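Local coordinates for sulfur oxidation protein soxB (PDB 2WDD) that probably hydrolyses the sulfur-sulfur bond of cysteine S-thiosulfonate to release sulfate in the Sox sulfur oxidation pathway, using a site with two manganese ions, at residues 430-435 against 503-508; 398-403 against 465-470. All blocks are in the same frame, centred on the assembly; numbering follows the deposited sequence. Where two conformers were deposited one is given.

Contact 1: 430-435 against 503-508; sequences PELYLF and LAAAYG
Tyr-433 and Phe-435 pair with Ala-506 and Ala-504 in antiparallel register, the axes of strands 431-435 and 503-507 lying 4.7 Å apart at 160°. Each pair closes two backbone hydrogen bonds, the straightest from Tyr-433 N to Ala-506 O (2.8 Å, 174° at the hydrogen). Beyond the last bonded pair a water bridges the next position, donating to Glu-431 O and accepting from Gly-508 N. On one side of the sheet the ring of Phe-435 turns back along strand 503-507: with CG set between the backbone N and carbonyl carbon (chi1 52°), one ring face meets Ala-504 CB, and the edge, through CZ, abuts Ala-506 CB at 3.7 Å. On the other side Ala-505 CB touches Leu-434 CD1 at 3.7 Å and Leu-432 CD1 at 4.0 Å. That same Leu-432 methyl also reaches Tyr-507 CB, while the tyrosine ring turns off from strand 431-435. Helix 526-537 covers Leu-432 through Ile-526 and Val-529. The small methyls of Ala-504 and Ala-506 let the Phe-435 ring lie close to their strand. The arrangement is an antiparallel strand pair within the mixed sheet of the 5'-nucleotidase C-terminal domain.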
# COMPACT_ATOMS: atom_id res chain seq x y z
N PRO A 430 2.82 15.69 7.61
CA PRO A 430 3.94 15.69 6.66
C PRO A 430 5.18 16.44 7.11
O PRO A 430 6.13 16.61 6.34
CB PRO A 430 3.33 16.41 5.45
CG PRO A 430 2.47 17.47 6.11
CD PRO A 430 1.85 16.76 7.31
N GLU A 431 5.20 16.89 8.36
CA GLU A 431 6.32 17.65 8.86
C GLU A 431 7.68 16.99 8.70
O GLU A 431 7.88 15.83 9.07
CB GLU A 431 6.10 18.02 10.32
CG GLU A 431 4.94 18.99 10.53
CD GLU A 431 3.58 18.30 10.63
OE1 GLU A 431 3.51 17.06 10.54
OE2 GLU A 431 2.57 19.02 10.81
N LEU A 432 8.65 17.79 8.25
CA LEU A 432 10.03 17.38 8.18
C LEU A 432 10.67 17.87 9.48
O LEU A 432 10.52 19.05 9.85
CB LEU A 432 10.74 18.03 6.99
CG LEU A 432 12.26 17.79 6.94
CD1 LEU A 432 12.59 16.32 6.66
CD2 LEU A 432 12.92 18.70 5.89
N TYR A 433 11.33 16.97 10.19
CA TYR A 433 11.98 17.32 11.45
C TYR A 433 13.49 17.23 11.29
O TYR A 433 13.98 16.31 10.65
CB TYR A 433 11.56 16.33 12.54
CG TYR A 433 10.10 16.42 12.91
CD1 TYR A 433 9.66 17.37 13.80
CD2 TYR A 433 9.16 15.60 12.30
CE1 TYR A 433 8.31 17.48 14.13
CE2 TYR A 433 7.82 15.68 12.63
CZ TYR A 433 7.40 16.63 13.55
OH TYR A 433 6.06 16.73 13.87
N LEU A 434 14.22 18.18 11.90
CA LEU A 434 15.69 18.18 11.90
C LEU A 434 16.11 18.00 13.36
O LEU A 434 15.64 18.73 14.24
CB LEU A 434 16.24 19.51 11.35
CG LEU A 434 16.62 19.53 9.86
CD1 LEU A 434 15.52 19.00 8.97
CD2 LEU A 434 17.07 20.91 9.39
N PHE A 435 16.96 17.02 13.62
CA PHE A 435 17.35 16.72 14.99
C PHE A 435 18.64 15.92 15.01
O PHE A 435 18.96 15.22 14.05
CB PHE A 435 16.23 15.91 15.66
CG PHE A 435 15.80 14.70 14.87
CD1 PHE A 435 16.42 13.47 15.05
CD2 PHE A 435 14.87 14.83 13.85
CE1 PHE A 435 16.06 12.37 14.26
CE2 PHE A 435 14.51 13.75 13.06
CZ PHE A 435 15.11 12.52 13.27
N LEU A 503 23.59 15.37 12.50
CA LEU A 503 22.32 16.07 12.24
C LEU A 503 21.51 15.22 11.28
O LEU A 503 21.96 14.89 10.17
CB LEU A 503 22.52 17.48 11.69
CG LEU A 503 21.21 18.25 11.48
CD1 LEU A 503 20.43 18.39 12.78
CD2 LEU A 503 21.47 19.61 10.86
N ALA A 504 20.32 14.84 11.72
CA ALA A 504 19.44 14.00 10.95
C ALA A 504 18.19 14.75 10.54
O ALA A 504 17.84 15.78 11.12
CB ALA A 504 19.04 12.77 11.75
N ALA A 505 17.52 14.23 9.53
CA ALA A 505 16.24 14.78 9.11
C ALA A 505 15.33 13.59 8.90
O ALA A 505 15.79 12.52 8.52
CB ALA A 505 16.37 15.59 7.82
N ALA A 506 14.05 13.74 9.21
CA ALA A 506 13.10 12.63 9.03
C ALA A 506 11.71 13.19 8.86
O ALA A 506 11.40 14.25 9.39
CB ALA A 506 13.14 11.70 10.25
N TYR A 507 10.86 12.45 8.16
CA TYR A 507 9.47 12.83 8.02
C TYR A 507 8.65 11.54 7.89
O TYR A 507 9.19 10.48 7.54
CB TYR A 507 9.24 13.73 6.79
CG TYR A 507 9.33 13.01 5.47
CD1 TYR A 507 8.17 12.57 4.83
CD2 TYR A 507 10.55 12.83 4.82
CE1 TYR A 507 8.22 11.93 3.62
CE2 TYR A 507 10.61 12.16 3.60
CZ TYR A 507 9.43 11.72 3.00
OH TYR A 507 9.42 11.08 1.78
N GLY A 508 7.36 11.63 8.22
CA GLY A 508 6.44 10.50 8.09
C GLY A 508 6.54 9.41 9.14
O GLY A 508 6.03 8.30 8.92
O HOH W 1 6.15 13.79 9.49

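Contact 2: 398-403 against 465-470; sequences VVFSPA and DVSRVF
Phe-400 and Val-469 form a non-hydrogen-bonded antiparallel pair whose side chains run side by side. The valine is the bump: CG1 stands over the centre of the phenyl face, 3.9 Å from the ring centroid and 9° off its normal, a CH-pi contact. Its other methyl, CG2, presses on Phe-400 CD1 at 3.5 Å. Both branches can touch the ring because CG1 is anti to the backbone N (chi1 -164°), which puts CG2 beside that nitrogen; CG1 also meets Val-398 CB, so it sits in a hollow walled by valine and phenylalanine. At the ring edge, in its plane, lies Ser-467 OG, which in the conformer given donates to Ser-401 O at 3.1 Å from above the carbonyl plane. Arg-468 N reaches the same oxygen within the plane, so in that conformer the carbonyl takes two donors.

Past the strand end Ala-403 is the second bump. Ala-403 CB drops into a hollow, 3.6 Å from Asp-465 CB, that is completed by the carbonyl oxygens of Asp-465 and Val-466 and one face of the Arg-468 guanidinium. The arginine, bent at chi2 (80°), curls back so that NH1 bonds Val-466 O nearly in the guanidinium plane, at 2.9 Å; NE forms a salt bridge with Asp-382. A methionine in place of Arg-468 would probably leave Asp-382 without this charged mate and the Val-466 carbonyl without its NH1 donor. Asp-465 carries its own salt bridges, to Arg-405 and Arg-374, and shares a water with Ala-403 O. The chemistry thus changes along the contact, from apolar packing at the valines to a buried arginine whose guanidinium is satisfied by a carboxylate and backbone carbonyls.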
# COMPACT_ATOMS: atom_id res chain seq x y z
N VAL A 398 22.29 12.96 7.53
CA VAL A 398 21.53 11.77 7.15
C VAL A 398 20.05 12.14 7.05
O VAL A 398 19.51 12.82 7.91
CB VAL A 398 21.75 10.62 8.16
CG1 VAL A 398 23.14 10.03 8.00
CG2 VAL A 398 21.51 11.10 9.59
N VAL A 399 19.39 11.67 5.99
CA VAL A 399 17.96 11.92 5.82
C VAL A 399 17.23 10.58 5.86
O VAL A 399 17.48 9.73 5.01
CB VAL A 399 17.66 12.62 4.48
CG1 VAL A 399 16.16 12.87 4.33
CG2 VAL A 399 18.48 13.92 4.32
N PHE A 400 16.33 10.42 6.83
CA PHE A 400 15.55 9.18 6.96
C PHE A 400 14.21 9.35 6.27
O PHE A 400 13.39 10.16 6.70
CB PHE A 400 15.30 8.85 8.44
CG PHE A 400 16.53 8.46 9.20
CD1 PHE A 400 16.79 7.12 9.49
CD2 PHE A 400 17.41 9.42 9.67
CE1 PHE A 400 17.90 6.75 10.22
CE2 PHE A 400 18.54 9.05 10.40
CZ PHE A 400 18.80 7.71 10.65
N SER A 401 13.99 8.58 5.21
CA SER A 401 12.73 8.63 4.46
C SER A 401 11.90 7.41 4.82
O SER A 401 12.42 6.30 4.94
CB SER A 401 13.01 8.63 2.95
OG SER A 401 13.52 9.88 2.52
N PRO A 402 10.58 7.61 4.99
CA PRO A 402 9.67 6.53 5.39
C PRO A 402 9.43 5.56 4.24
O PRO A 402 9.06 5.95 3.12
CB PRO A 402 8.38 7.28 5.74
CG PRO A 402 8.41 8.49 4.83
CD PRO A 402 9.88 8.87 4.71
N ALA A 403 9.60 4.27 4.54
CA ALA A 403 9.44 3.23 3.55
C ALA A 403 8.00 2.77 3.40
O ALA A 403 7.71 1.57 3.47
CB ALA A 403 10.34 2.05 3.88
N ASP A 465 9.15 -2.89 4.61
CA ASP A 465 10.28 -2.15 4.07
C ASP A 465 11.00 -1.26 5.08
O ASP A 465 10.41 -0.71 6.02
CB ASP A 465 9.88 -1.37 2.82
CG ASP A 465 9.08 -2.21 1.85
OD1 ASP A 465 9.54 -3.32 1.50
OD2 ASP A 465 7.98 -1.78 1.45
N VAL A 466 12.28 -1.09 4.81
CA VAL A 466 13.28 -0.40 5.63
C VAL A 466 13.48 1.06 5.26
O VAL A 466 13.68 1.39 4.09
CB VAL A 466 14.65 -1.11 5.52
CG1 VAL A 466 15.70 -0.45 6.43
CG2 VAL A 466 14.51 -2.60 5.81
N SER A 467 13.44 1.93 6.27
CA SER A 467 13.67 3.36 6.08
C SER A 467 14.90 3.57 5.20
O SER A 467 15.90 2.85 5.35
CB SER A 467 13.92 4.01 7.45
OG SER A 467 14.22 5.39 7.33
N ARG A 468 14.82 4.54 4.30
CA ARG A 468 15.94 4.85 3.41
C ARG A 468 16.73 5.98 4.04
O ARG A 468 16.15 7.00 4.42
CB ARG A 468 15.43 5.27 2.03
CG ARG A 468 14.66 4.17 1.30
CD ARG A 468 13.21 4.02 1.79
NE ARG A 468 12.41 3.43 0.72
CZ ARG A 468 12.28 2.12 0.49
NH1 ARG A 468 12.79 1.22 1.34
NH2 ARG A 468 11.60 1.72 -0.58
N VAL A 469 18.03 5.79 4.19
CA VAL A 469 18.86 6.79 4.85
C VAL A 469 19.89 7.38 3.91
O VAL A 469 20.94 6.79 3.65
CB VAL A 469 19.52 6.24 6.12
CG1 VAL A 469 20.04 7.40 6.96
CG2 VAL A 469 18.52 5.40 6.92
N PHE A 470 19.55 8.53 3.36
CA PHE A 470 20.45 9.19 2.43
C PHE A 470 21.58 9.83 3.22
O PHE A 470 21.33 10.54 4.19
CB PHE A 470 19.70 10.26 1.64
CG PHE A 470 20.51 10.87 0.55
CD1 PHE A 470 21.00 10.10 -0.50
CD2 PHE A 470 20.81 12.22 0.57
CE1 PHE A 470 21.77 10.67 -1.49
CE2 PHE A 470 21.57 12.80 -0.43
CZ PHE A 470 22.05 12.03 -1.46
O HOH W 2 6.76 -1.07 3.80

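Contacts 1 and 2 belong to one mixed sheet, their centres 11 Å apart, and join where strands 398-401 and 501-507 run parallel. Ala-505 N lies 2.9 Å from Val-398 O and Ala-505 O 2.7 Å from Phe-400 N, both probable hydrogen bonds, giving the strand order 431-438, 501-507, 398-401, 468-470. Ala-504 CB packs on Val-398 CG2 at 3.7 Å. The segments alternate along the chain: 398-403, 430-435, 465-470, 503-508. Contact 2 approaches the metal site by its loop end, the Asp-465 side chain being about 10 Å from a manganese ion; in contact 1 the Pro-430 side chain is about 7 Å from a bound tertiary-butyl alcohol.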